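Local atomic coordinates of adenosine kinase, putative (Trypanosoma brucei, PDB entry 3OTX), a protein that probably phosphorylates adenosine and related nucleoside analogues to their monophosphates at the expense of ATP, a step of purine salvage in this trypanosome. Residues V20-S25 with D51-M56. The protein carries 1 engineered substitution. Residues are numbered along the deposited sequence; the frame is centred on the assembly and turned at random.
Sequences VSAHVS and DDIEKM
With chi1 of I53 at -49°, CG1 stands beside the backbone N and the CG2 methyl is left anti to that N, where it meets the CB of A22 at 3.6 Å, while M56, extended through chi2 and then bent at chi3 (76°), folds its thioether across the end of the strand. Between 20-25 and 51-56 no hydrogen bond forms; the helix end meets the strand mainly through apolar side-chain atoms, a worked example of a helix seated on a strand by van der Waals contact. V20, A22 and V24 all direct their CB atoms toward the helix: V20 meets E54, A22 meets I53 and the sulfur of M56, and V24 shares that sulfur. At one end, CG1 of V20 rests 4.0 Å from CG of E54, so the glutamate takes part through its methylene stem rather than its carboxylate. A22, small and buried, lets the helix come close: its CA lies 6.7 Å from that of I53. At the other end SD of M56 packs 4.1 Å from CG1 of V24, the two side chains meeting at about a right angle, and the terminal methyl CE reaches 3.7 Å from the backbone O of H23. Strand 17-23 belongs to the smaller, five-stranded sheet of this PfkB-family kinase; V20 follows D19, an adenosine-binding residue. Backbone bonds tie V20 and A22 to strand 122-130 and S21 to R60 of strand 60-63. Helix 26-31 adds F28 against I53 and a K31 salt bridge to D52, while Y61 of strand 60-63 meets both V20 and E54.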
ATOM      1  N   VAL A  20      11.724 -11.090  -0.799  1.00 14.73           N
ATOM      2  CA  VAL A  20      13.005 -11.782  -0.877  1.00 17.61           C
ATOM      3  C   VAL A  20      14.010 -10.655  -1.107  1.00 19.11           C
ATOM      4  O   VAL A  20      14.094 -10.109  -2.203  1.00 19.54           O
ATOM      5  CB  VAL A  20      12.985 -12.865  -1.992  1.00 18.28           C
ATOM      6  CG1 VAL A  20      14.312 -13.659  -2.062  1.00 20.04           C
ATOM      7  CG2 VAL A  20      11.846 -13.853  -1.750  1.00 16.79           C
ATOM      8  N   SER A  21      14.734 -10.299  -0.045  1.00 19.75           N
ATOM      9  CA  SER A  21      15.501  -9.071   0.027  1.00 21.74           C
ATOM     10  C   SER A  21      16.981  -9.398   0.061  1.00 23.17           C
ATOM     11  O   SER A  21      17.409 -10.311   0.782  1.00 26.10           O
ATOM     12  CB  SER A  21      15.130  -8.331   1.322  1.00 27.03           C
ATOM     13  OG  SER A  21      15.653  -7.021   1.360  1.00 35.95           O
ATOM     14  N   ALA A  22      17.757  -8.683  -0.745  1.00 24.21           N
ATOM     15  CA  ALA A  22      19.215  -8.789  -0.709  1.00 26.81           C
ATOM     16  C   ALA A  22      19.865  -7.518  -1.234  1.00 28.38           C
ATOM     17  O   ALA A  22      19.261  -6.757  -2.007  1.00 27.45           O
ATOM     18  CB  ALA A  22      19.702 -10.005  -1.505  1.00 30.35           C
ATOM     19  N   HIS A  23      21.090  -7.278  -0.787  1.00 29.92           N
ATOM     20  CA  HIS A  23      21.923  -6.250  -1.377  1.00 31.26           C
ATOM     21  C   HIS A  23      22.520  -6.781  -2.668  1.00 30.52           C
ATOM     22  O   HIS A  23      23.117  -7.860  -2.693  1.00 35.93           O
ATOM     23  CB  HIS A  23      23.024  -5.820  -0.402  1.00 30.95           C
ATOM     24  CG  HIS A  23      22.497  -5.053   0.762  1.00 32.26           C
ATOM     25  ND1 HIS A  23      22.418  -3.679   0.768  1.00 36.84           N
ATOM     26  CD2 HIS A  23      21.939  -5.469   1.924  1.00 35.64           C
ATOM     27  CE1 HIS A  23      21.873  -3.278   1.902  1.00 42.41           C
ATOM     28  NE2 HIS A  23      21.570  -4.343   2.621  1.00 45.16           N
ATOM     29  N   VAL A  24      22.336  -6.007  -3.736  1.00 27.88           N
ATOM     30  CA  VAL A  24      22.821  -6.376  -5.049  1.00 29.66           C
ATOM     31  C   VAL A  24      23.739  -5.283  -5.585  1.00 32.42           C
ATOM     32  O   VAL A  24      23.764  -4.153  -5.074  1.00 32.44           O
ATOM     33  CB  VAL A  24      21.669  -6.630  -6.059  1.00 29.73           C
ATOM     34  CG1 VAL A  24      20.746  -7.727  -5.547  1.00 34.30           C
ATOM     35  CG2 VAL A  24      20.878  -5.347  -6.322  1.00 26.36           C
ATOM     36  N   SER A  25      24.474  -5.620  -6.630  1.00 33.69           N
ATOM     37  CA  SER A  25      25.331  -4.653  -7.279  1.00 33.65           C
ATOM     38  C   SER A  25      24.524  -3.873  -8.300  1.00 34.74           C
ATOM     39  O   SER A  25      23.398  -4.238  -8.635  1.00 31.74           O
ATOM     40  CB  SER A  25      26.461  -5.367  -7.991  1.00 35.95           C
ATOM     41  OG  SER A  25      25.921  -6.203  -8.991  1.00 37.37           O
ATOM     42  N   ASP A  51      16.042 -16.918  -8.636  1.00 29.07           N
ATOM     43  CA  ASP A  51      17.098 -17.921  -8.427  1.00 32.88           C
ATOM     44  C   ASP A  51      18.422 -17.237  -8.135  1.00 36.11           C
ATOM     45  O   ASP A  51      19.164 -17.679  -7.266  1.00 35.98           O
ATOM     46  CB  ASP A  51      17.254 -18.827  -9.644  1.00 39.31           C
ATOM     47  CG  ASP A  51      16.023 -19.668  -9.913  1.00 44.71           C
ATOM     48  OD1 ASP A  51      15.167 -19.813  -9.019  1.00 50.73           O
ATOM     49  OD2 ASP A  51      15.914 -20.188 -11.038  1.00 50.02           O
ATOM     50  N   ASP A  52      18.683 -16.137  -8.843  1.00 35.48           N
ATOM     51  CA  ASP A  52      19.922 -15.365  -8.727  1.00 34.18           C
ATOM     52  C   ASP A  52      20.024 -14.691  -7.342  1.00 33.49           C
ATOM     53  O   ASP A  52      21.032 -14.834  -6.650  1.00 34.09           O
ATOM     54  CB  ASP A  52      19.941 -14.331  -9.852  1.00 34.36           C
ATOM     55  CG  ASP A  52      21.306 -13.779 -10.145  1.00 44.88           C
ATOM     56  OD1 ASP A  52      22.171 -13.763  -9.251  1.00 50.04           O
ATOM     57  OD2 ASP A  52      21.503 -13.332 -11.290  1.00 42.13           O
ATOM     58  N   ILE A  53      18.969 -13.999  -6.921  1.00 29.66           N
ATOM     59  CA  ILE A  53      18.969 -13.307  -5.623  1.00 30.16           C
ATOM     60  C   ILE A  53      19.040 -14.294  -4.457  1.00 33.24           C
ATOM     61  O   ILE A  53      19.643 -13.986  -3.423  1.00 36.47           O
ATOM     62  CB  ILE A  53      17.749 -12.379  -5.443  1.00 30.93           C
ATOM     63  CG1 ILE A  53      17.577 -11.485  -6.661  1.00 38.70           C
ATOM     64  CG2 ILE A  53      17.909 -11.504  -4.213  1.00 37.61           C
ATOM     65  CD1 ILE A  53      16.260 -10.783  -6.691  1.00 43.28           C
ATOM     66  N   GLU A  54      18.435 -15.467  -4.632  1.00 32.48           N
ATOM     67  CA  GLU A  54      18.394 -16.496  -3.581  1.00 32.90           C
ATOM     68  C   GLU A  54      19.743 -17.174  -3.395  1.00 38.70           C
ATOM     69  O   GLU A  54      20.065 -17.599  -2.292  1.00 42.88           O
ATOM     70  CB  GLU A  54      17.317 -17.539  -3.873  1.00 31.93           C
ATOM     71  CG  GLU A  54      15.893 -17.043  -3.572  1.00 35.07           C
ATOM     72  CD  GLU A  54      14.801 -17.881  -4.230  1.00 43.69           C
ATOM     73  OE1 GLU A  54      14.993 -19.096  -4.448  1.00 51.02           O
ATOM     74  OE2 GLU A  54      13.739 -17.313  -4.538  1.00 41.09           O
ATOM     75  N   LYS A  55      20.515 -17.261  -4.478  1.00 38.72           N
ATOM     76  CA  LYS A  55      21.865 -17.822  -4.465  1.00 43.39           C
ATOM     77  C   LYS A  55      22.875 -16.904  -3.773  1.00 48.47           C
ATOM     78  O   LYS A  55      24.061 -17.219  -3.712  1.00 53.44           O
ATOM     79  CB  LYS A  55      22.314 -18.113  -5.902  1.00 42.09           C
ATOM     80  CG  LYS A  55      22.395 -19.587  -6.271  1.00 54.03           C
ATOM     81  CD  LYS A  55      21.062 -20.215  -6.635  1.00 52.96           C
ATOM     82  CE  LYS A  55      21.134 -21.722  -6.459  1.00 48.04           C
ATOM     83  NZ  LYS A  55      20.079 -22.463  -7.200  1.00 46.82           N
ATOM     84  N   MET A  56      22.404 -15.780  -3.238  1.00 50.87           N
ATOM     85  CA  MET A  56      23.292 -14.785  -2.631  1.00 53.57           C
ATOM     86  C   MET A  56      23.498 -14.990  -1.130  1.00 56.55           C
ATOM     87  O   MET A  56      22.745 -15.746  -0.503  1.00 57.24           O
ATOM     88  CB  MET A  56      22.752 -13.386  -2.878  1.00 50.54           C
ATOM     89  CG  MET A  56      22.442 -13.128  -4.323  1.00 51.95           C
ATOM     90  SD  MET A  56      22.244 -11.391  -4.684  1.00 45.42           S
ATOM     91  CE  MET A  56      23.966 -10.900  -4.660  1.00 30.73           C
TER